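Local coordinates for protein LbaCas13a H328A (C2c2) (PDB 5WLH) that probably processes its precursor CRISPR RNA and, guided by the mature crRNA, cleaves target RNA as an A-preferring CRISPR-associated ribonuclease, at residues F527-P532 with L592-K596; H614-W619 with S901-K905. All coordinates share one frame; numbering follows the deposited sequence.

Interaction 1 (F527-P532 with L592-K596)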
ATOM      1  N   PHE A 527       7.942 -14.990  20.903  1.00 26.48           N
ATOM      2  CA  PHE A 527       7.336 -14.802  22.218  1.00 26.47           C
ATOM      3  C   PHE A 527       5.979 -15.481  22.336  1.00 26.93           C
ATOM      4  O   PHE A 527       5.673 -16.114  23.357  1.00 26.43           O
ATOM      5  CB  PHE A 527       7.191 -13.305  22.497  1.00 28.14           C
ATOM      6  CG  PHE A 527       6.412 -13.000  23.737  1.00 27.95           C
ATOM      7  CD1 PHE A 527       6.868 -13.434  24.971  1.00 29.20           C
ATOM      8  CD2 PHE A 527       5.233 -12.281  23.676  1.00 25.21           C
ATOM      9  CE1 PHE A 527       6.167 -13.159  26.115  1.00 29.33           C
ATOM     10  CE2 PHE A 527       4.519 -11.998  24.830  1.00 30.77           C
ATOM     11  CZ  PHE A 527       4.987 -12.444  26.054  1.00 34.92           C
ATOM     12  N   LEU A 528       5.137 -15.344  21.307  1.00 22.87           N
ATOM     13  CA  LEU A 528       3.777 -15.864  21.387  1.00 22.75           C
ATOM     14  C   LEU A 528       3.720 -17.383  21.455  1.00 24.87           C
ATOM     15  O   LEU A 528       2.691 -17.932  21.844  1.00 27.81           O
ATOM     16  CB  LEU A 528       2.960 -15.403  20.187  1.00 25.20           C
ATOM     17  CG  LEU A 528       2.746 -13.897  20.148  1.00 24.45           C
ATOM     18  CD1 LEU A 528       1.780 -13.527  18.988  1.00 23.58           C
ATOM     19  CD2 LEU A 528       2.223 -13.397  21.485  1.00 25.49           C
ATOM     20  N   LEU A 529       4.779 -18.070  21.078  1.00 27.49           N
ATOM     21  CA  LEU A 529       4.759 -19.522  21.113  1.00 26.69           C
ATOM     22  C   LEU A 529       5.378 -20.091  22.382  1.00 29.28           C
ATOM     23  O   LEU A 529       5.427 -21.319  22.531  1.00 31.42           O
ATOM     24  CB  LEU A 529       5.458 -20.086  19.873  1.00 26.93           C
ATOM     25  CG  LEU A 529       4.701 -19.731  18.584  1.00 26.70           C
ATOM     26  CD1 LEU A 529       5.298 -20.459  17.412  1.00 31.09           C
ATOM     27  CD2 LEU A 529       3.180 -20.022  18.731  1.00 23.01           C
ATOM     28  N   LEU A 530       5.827 -19.241  23.306  1.00 27.99           N
ATOM     29  CA  LEU A 530       6.295 -19.752  24.591  1.00 29.78           C
ATOM     30  C   LEU A 530       5.141 -20.409  25.331  1.00 32.16           C
ATOM     31  O   LEU A 530       3.979 -20.029  25.176  1.00 31.91           O
ATOM     32  CB  LEU A 530       6.913 -18.639  25.442  1.00 26.90           C
ATOM     33  CG  LEU A 530       8.163 -17.938  24.883  1.00 25.00           C
ATOM     34  CD1 LEU A 530       8.763 -16.998  25.920  1.00 33.56           C
ATOM     35  CD2 LEU A 530       9.210 -18.926  24.364  1.00 27.43           C
ATOM     36  N   LYS A 531       5.468 -21.421  26.125  1.00 30.67           N
ATOM     37  CA  LYS A 531       4.477 -22.273  26.758  1.00 31.44           C
ATOM     38  C   LYS A 531       4.324 -21.932  28.235  1.00 30.05           C
ATOM     39  O   LYS A 531       5.244 -21.390  28.855  1.00 28.57           O
ATOM     40  CB  LYS A 531       4.873 -23.747  26.584  1.00 30.62           C
ATOM     41  CG  LYS A 531       4.824 -24.216  25.133  1.00 42.08           C
ATOM     42  CD  LYS A 531       3.387 -24.369  24.644  1.00 48.90           C
ATOM     43  CE  LYS A 531       3.312 -24.463  23.121  1.00 51.91           C
ATOM     44  NZ  LYS A 531       3.251 -23.119  22.447  1.00 53.74           N
ATOM     45  N   PRO A 532       3.166 -22.232  28.833  1.00 31.49           N
ATOM     46  CA  PRO A 532       2.915 -21.811  30.216  1.00 33.87           C
ATOM     47  C   PRO A 532       3.864 -22.482  31.204  1.00 33.83           C
ATOM     48  O   PRO A 532       4.515 -23.486  30.903  1.00 36.43           O
ATOM     49  CB  PRO A 532       1.464 -22.246  30.465  1.00 35.93           C
ATOM     50  CG  PRO A 532       0.880 -22.458  29.117  1.00 39.32           C
ATOM     51  CD  PRO A 532       2.002 -22.923  28.253  1.00 33.84           C
ATOM     52  N   LEU A 592       1.421 -12.766  32.726  1.00 27.37           N
ATOM     53  CA  LEU A 592       2.125 -12.620  31.452  1.00 31.11           C
ATOM     54  C   LEU A 592       1.602 -13.598  30.409  1.00 33.26           C
ATOM     55  O   LEU A 592       1.414 -13.240  29.236  1.00 26.81           O
ATOM     56  CB  LEU A 592       3.624 -12.833  31.662  1.00 28.47           C
ATOM     57  CG  LEU A 592       4.478 -12.815  30.396  1.00 28.34           C
ATOM     58  CD1 LEU A 592       4.338 -11.428  29.770  1.00 25.48           C
ATOM     59  CD2 LEU A 592       5.929 -13.127  30.718  1.00 28.35           C
ATOM     60  N   THR A 593       1.357 -14.842  30.824  1.00 29.32           N
ATOM     61  CA  THR A 593       0.906 -15.874  29.903  1.00 30.73           C
ATOM     62  C   THR A 593      -0.485 -15.567  29.373  1.00 30.84           C
ATOM     63  O   THR A 593      -0.783 -15.819  28.198  1.00 33.06           O
ATOM     64  CB  THR A 593       0.938 -17.239  30.607  1.00 36.58           C
ATOM     65  OG1 THR A 593       2.290 -17.697  30.665  1.00 42.51           O
ATOM     66  CG2 THR A 593       0.099 -18.262  29.852  1.00 38.89           C
ATOM     67  N   ASP A 594      -1.346 -14.998  30.213  1.00 28.55           N
ATOM     68  CA  ASP A 594      -2.683 -14.671  29.745  1.00 31.93           C
ATOM     69  C   ASP A 594      -2.651 -13.544  28.717  1.00 28.33           C
ATOM     70  O   ASP A 594      -3.331 -13.620  27.690  1.00 30.53           O
ATOM     71  CB  ASP A 594      -3.571 -14.314  30.925  1.00 32.44           C
ATOM     72  CG  ASP A 594      -4.274 -15.530  31.498  1.00 40.99           C
ATOM     73  OD1 ASP A 594      -4.067 -16.657  30.986  1.00 46.45           O
ATOM     74  OD2 ASP A 594      -5.037 -15.353  32.451  1.00 43.69           O
ATOM     75  N   LEU A 595      -1.861 -12.502  28.968  1.00 27.05           N
ATOM     76  CA  LEU A 595      -1.728 -11.433  27.981  1.00 25.20           C
ATOM     77  C   LEU A 595      -1.138 -11.952  26.673  1.00 25.65           C
ATOM     78  O   LEU A 595      -1.598 -11.583  25.583  1.00 23.95           O
ATOM     79  CB  LEU A 595      -0.860 -10.314  28.547  1.00 24.25           C
ATOM     80  CG  LEU A 595      -1.471  -9.560  29.727  1.00 24.37           C
ATOM     81  CD1 LEU A 595      -0.423  -8.593  30.242  1.00 27.16           C
ATOM     82  CD2 LEU A 595      -2.743  -8.821  29.342  1.00 26.35           C
ATOM     83  N   LYS A 596      -0.109 -12.797  26.768  1.00 22.93           N
ATOM     84  CA  LYS A 596       0.449 -13.460  25.597  1.00 26.67           C
ATOM     85  C   LYS A 596      -0.617 -14.252  24.851  1.00 26.14           C
ATOM     86  O   LYS A 596      -0.663 -14.229  23.619  1.00 23.92           O
ATOM     87  CB  LYS A 596       1.591 -14.385  26.030  1.00 27.32           C
ATOM     88  CG  LYS A 596       2.236 -15.177  24.915  1.00 28.73           C
ATOM     89  CD  LYS A 596       3.160 -16.258  25.476  1.00 33.76           C
ATOM     90  CE  LYS A 596       2.385 -17.427  26.077  1.00 31.79           C
ATOM     91  NZ  LYS A 596       1.688 -18.285  25.064  1.00 33.38           N
TER

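Interaction 2 (H614-W619 with S901-K905)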
ATOM      1  N   HIS A 614     -13.332 -18.377  18.911  1.00 87.02           N
ATOM      2  CA  HIS A 614     -13.416 -16.976  18.515  1.00 88.19           C
ATOM      3  C   HIS A 614     -13.913 -16.112  19.671  1.00 89.05           C
ATOM      4  O   HIS A 614     -13.227 -15.177  20.095  1.00 91.64           O
ATOM      5  CB  HIS A 614     -14.335 -16.816  17.301  1.00 87.53           C
ATOM      6  CG  HIS A 614     -14.134 -15.533  16.555  1.00 87.97           C
ATOM      7  ND1 HIS A 614     -12.912 -15.154  16.040  1.00 87.97           N
ATOM      8  CD2 HIS A 614     -15.000 -14.543  16.232  1.00 85.77           C
ATOM      9  CE1 HIS A 614     -13.033 -13.986  15.437  1.00 85.27           C
ATOM     10  NE2 HIS A 614     -14.292 -13.594  15.537  1.00 84.93           N
ATOM     11  N   ASN A 615     -15.114 -16.427  20.164  1.00 85.70           N
ATOM     12  CA  ASN A 615     -15.699 -15.770  21.325  1.00 82.82           C
ATOM     13  C   ASN A 615     -15.487 -16.569  22.607  1.00 75.11           C
ATOM     14  O   ASN A 615     -16.166 -16.314  23.608  1.00 72.66           O
ATOM     15  CB  ASN A 615     -17.195 -15.520  21.110  1.00 86.39           C
ATOM     16  CG  ASN A 615     -17.500 -14.929  19.748  1.00 89.08           C
ATOM     17  OD1 ASN A 615     -16.631 -14.328  19.113  1.00 90.67           O
ATOM     18  ND2 ASN A 615     -18.738 -15.089  19.295  1.00 88.46           N
ATOM     19  N   ASN A 616     -14.558 -17.531  22.593  1.00 71.21           N
ATOM     20  CA  ASN A 616     -14.253 -18.375  23.752  1.00 70.15           C
ATOM     21  C   ASN A 616     -12.754 -18.280  24.025  1.00 64.02           C
ATOM     22  O   ASN A 616     -11.992 -19.189  23.686  1.00 63.92           O
ATOM     23  CB  ASN A 616     -14.693 -19.821  23.510  1.00 74.94           C
ATOM     24  CG  ASN A 616     -16.202 -19.979  23.489  1.00 78.82           C
ATOM     25  OD1 ASN A 616     -16.924 -19.267  24.192  1.00 79.61           O
ATOM     26  ND2 ASN A 616     -16.686 -20.924  22.689  1.00 80.43           N
ATOM     27  N   GLY A 617     -12.333 -17.176  24.637  1.00 56.73           N
ATOM     28  CA  GLY A 617     -10.933 -17.025  24.992  1.00 52.27           C
ATOM     29  C   GLY A 617     -10.558 -17.925  26.160  1.00 51.20           C
ATOM     30  O   GLY A 617     -11.288 -18.036  27.146  1.00 50.06           O
ATOM     31  N   LYS A 618      -9.396 -18.575  26.037  1.00 50.52           N
ATOM     32  CA  LYS A 618      -8.895 -19.478  27.070  1.00 52.34           C
ATOM     33  C   LYS A 618      -8.298 -18.744  28.261  1.00 49.76           C
ATOM     34  O   LYS A 618      -8.156 -19.346  29.333  1.00 50.60           O
ATOM     35  CB  LYS A 618      -7.827 -20.411  26.490  1.00 55.23           C
ATOM     36  CG  LYS A 618      -6.442 -19.768  26.399  1.00 60.16           C
ATOM     37  CD  LYS A 618      -5.488 -20.567  25.519  1.00 63.19           C
ATOM     38  CE  LYS A 618      -4.967 -21.804  26.231  1.00 64.31           C
ATOM     39  NZ  LYS A 618      -3.681 -21.554  26.943  1.00 65.22           N
ATOM     40  N   TRP A 619      -7.926 -17.477  28.092  1.00 41.18           N
ATOM     41  CA  TRP A 619      -7.305 -16.709  29.158  1.00 36.30           C
ATOM     42  C   TRP A 619      -8.336 -16.358  30.225  1.00 34.35           C
ATOM     43  O   TRP A 619      -9.522 -16.694  30.137  1.00 35.61           O
ATOM     44  CB  TRP A 619      -6.676 -15.431  28.600  1.00 30.44           C
ATOM     45  CG  TRP A 619      -7.667 -14.568  27.880  1.00 31.20           C
ATOM     46  CD1 TRP A 619      -8.439 -13.574  28.417  1.00 30.95           C
ATOM     47  CD2 TRP A 619      -7.996 -14.620  26.487  1.00 28.17           C
ATOM     48  NE1 TRP A 619      -9.239 -13.014  27.445  1.00 28.02           N
ATOM     49  CE2 TRP A 619      -8.987 -13.642  26.254  1.00 26.44           C
ATOM     50  CE3 TRP A 619      -7.551 -15.402  25.412  1.00 29.83           C
ATOM     51  CZ2 TRP A 619      -9.529 -13.411  24.986  1.00 27.34           C
ATOM     52  CZ3 TRP A 619      -8.101 -15.174  24.156  1.00 30.43           C
ATOM     53  CH2 TRP A 619      -9.079 -14.188  23.956  1.00 26.33           C
ATOM     54  N   SER A 901     -14.765 -11.992  24.241  1.00 29.08           N
ATOM     55  CA  SER A 901     -13.363 -12.338  24.010  1.00 34.21           C
ATOM     56  C   SER A 901     -12.761 -11.531  22.861  1.00 30.02           C
ATOM     57  O   SER A 901     -11.590 -11.134  22.919  1.00 26.83           O
ATOM     58  CB  SER A 901     -13.240 -13.833  23.715  1.00 37.20           C
ATOM     59  OG  SER A 901     -13.349 -14.590  24.903  1.00 45.90           O
ATOM     60  N   GLU A 902     -13.543 -11.270  21.810  1.00 29.53           N
ATOM     61  CA  GLU A 902     -12.997 -10.554  20.658  1.00 29.30           C
ATOM     62  C   GLU A 902     -12.696  -9.096  20.992  1.00 26.18           C
ATOM     63  O   GLU A 902     -11.651  -8.571  20.590  1.00 25.60           O
ATOM     64  CB  GLU A 902     -13.947 -10.651  19.464  1.00 31.57           C
ATOM     65  CG  GLU A 902     -13.422  -9.936  18.215  1.00 35.44           C
ATOM     66  CD  GLU A 902     -12.262 -10.659  17.559  1.00 39.72           C
ATOM     67  OE1 GLU A 902     -12.046 -11.859  17.866  1.00 37.13           O
ATOM     68  OE2 GLU A 902     -11.568 -10.023  16.727  1.00 41.99           O
ATOM     69  N   LEU A 903     -13.596  -8.419  21.716  1.00 21.21           N
ATOM     70  CA  LEU A 903     -13.277  -7.062  22.162  1.00 23.49           C
ATOM     71  C   LEU A 903     -12.037  -7.062  23.049  1.00 22.01           C
ATOM     72  O   LEU A 903     -11.191  -6.166  22.947  1.00 23.21           O
ATOM     73  CB  LEU A 903     -14.464  -6.437  22.897  1.00 25.11           C
ATOM     74  CG  LEU A 903     -15.569  -5.889  21.986  1.00 24.88           C
ATOM     75  CD1 LEU A 903     -16.726  -5.328  22.809  1.00 28.11           C
ATOM     76  CD2 LEU A 903     -15.033  -4.824  20.991  1.00 23.84           C
ATOM     77  N   GLN A 904     -11.891  -8.074  23.911  1.00 18.51           N
ATOM     78  CA  GLN A 904     -10.689  -8.146  24.737  1.00 18.68           C
ATOM     79  C   GLN A 904      -9.419  -8.254  23.892  1.00 22.94           C
ATOM     80  O   GLN A 904      -8.376  -7.691  24.250  1.00 23.71           O
ATOM     81  CB  GLN A 904     -10.813  -9.306  25.720  1.00 21.28           C
ATOM     82  CG  GLN A 904     -11.937  -9.038  26.742  1.00 24.72           C
ATOM     83  CD  GLN A 904     -12.085 -10.167  27.760  1.00 27.84           C
ATOM     84  OE1 GLN A 904     -11.247 -11.060  27.840  1.00 30.97           O
ATOM     85  NE2 GLN A 904     -13.180 -10.145  28.503  1.00 32.12           N
ATOM     86  N   LYS A 905      -9.479  -8.971  22.772  1.00 21.79           N
ATOM     87  CA  LYS A 905      -8.322  -9.039  21.886  1.00 23.32           C
ATOM     88  C   LYS A 905      -7.974  -7.670  21.317  1.00 21.80           C
ATOM     89  O   LYS A 905      -6.801  -7.274  21.301  1.00 20.40           O
ATOM     90  CB  LYS A 905      -8.577 -10.007  20.733  1.00 24.10           C
ATOM     91  CG  LYS A 905      -8.774 -11.456  21.103  1.00 27.01           C
ATOM     92  CD  LYS A 905      -8.963 -12.205  19.780  1.00 33.38           C
ATOM     93  CE  LYS A 905      -9.736 -13.470  19.955  1.00 38.45           C
ATOM     94  NZ  LYS A 905     -10.040 -14.034  18.618  1.00 36.23           N
TER

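Interaction 1 (F527-P532 with L592-K596)
Two backbone carbonyls of 527-532 are among the acceptors of the Lys-596 ammonium group: NZ gives a 2.9 Å hydrogen bond to Leu-530 O, approached nearly along the C=O axis (160° at the oxygen), and a weak one of 3.4 Å to Leu-528 O. Two bends, at chi3 and chi4 (74° and 71°), curl the end of the chain round so that NZ reaches both. On the way CD passes 3.3 Å from Phe-527 O, the oxygen that already accepts the N-H of Leu-530 and closes the 3-10 turn. Leu-529 O takes the NZ of Lys-531, so three successive carbonyls, Leu-528 to Leu-530, accept from lysines. The helix carrying Lys-596 runs directly into Arg-603, which by sequence matches the first residue of the R-X4-H signature of HEPN nuclease domains, as in other Cas13a proteins. The methylenes work too: CG of Lys-596 lies over one face of the Phe-527 ring, a CH-pi contact of 4.2 Å to the centroid, while Leu-592 CD1 meets the ring edge at CZ, 3.9 Å away. A leucine in place of Lys-596 would probably leave the buried carbonyls of Leu-528 and Leu-530 without their charged donor. Pro-532 rests loosely on Thr-593, whose OG1 is bonded to Val-589 O.

Interaction 2 (H614-W619 with S901-K905)
Trp-619 points its CB at the first turn of helix 901-911, and a chi1 of 57° holds CG between the backbone N and the carbonyl carbon, turning the indole edge toward Ser-901 and Gln-904. Beyond CD1, NE1 donates to Gln-904 OE1 at 2.8 Å in an almost straight bond (173° at the hydrogen); the acceptor lies in the indole plane, although ring and amide planes are 55° apart. The amide's other end, NE2, is tied to Val-897 O. Further round, CZ2 comes 3.7 Å from Ser-901 O, again at the ring edge, and CH2 ends 4.0 Å from Lys-905 CG. Thus a loop leading into helix 621-632 is docked on the start of a helix nearly 300 residues later in the chain. Gly-617 lies over one face of the indole, where a CB would collide with CZ2, and its N-H reaches Ser-901 OG at 2.8 Å. At the other end of the contact, Glu-902 OE1 sits over a face of the poorly ordered His-614 ring, 3.4 Å from CE1, and forms a 3.1 Å salt bridge with Lys-905 NZ. That ammonium also pairs with Asp-605, while His-614 NE2 is bonded to Ala-956 O.

Overall arrangement
Helix 588-602 joins the two contacts, whose centres lie about 15 Å apart. Interaction 1 packs a preceding loop against it; the loop of interaction 2 follows it in sequence and lays Trp-619 on its Asp-594, Val-598 and Ser-601, so that Asp-594 OD1 comes within 3.7 Å of Trp-619 CA. Their chemistry follows their setting. Interaction 1 is buried, and one lysine combines apolar packing of its methylenes with donation to backbone carbonyls. Interaction 2 is partly buried, relies on two uncharged hydrogen bonds, one from the indole and one from a backbone N-H, and has charged groups and a poorly ordered histidine just after an unmodelled gap in the chain. Both keep clear of the RNA, their nearest atoms about 21 and 18 Å from it.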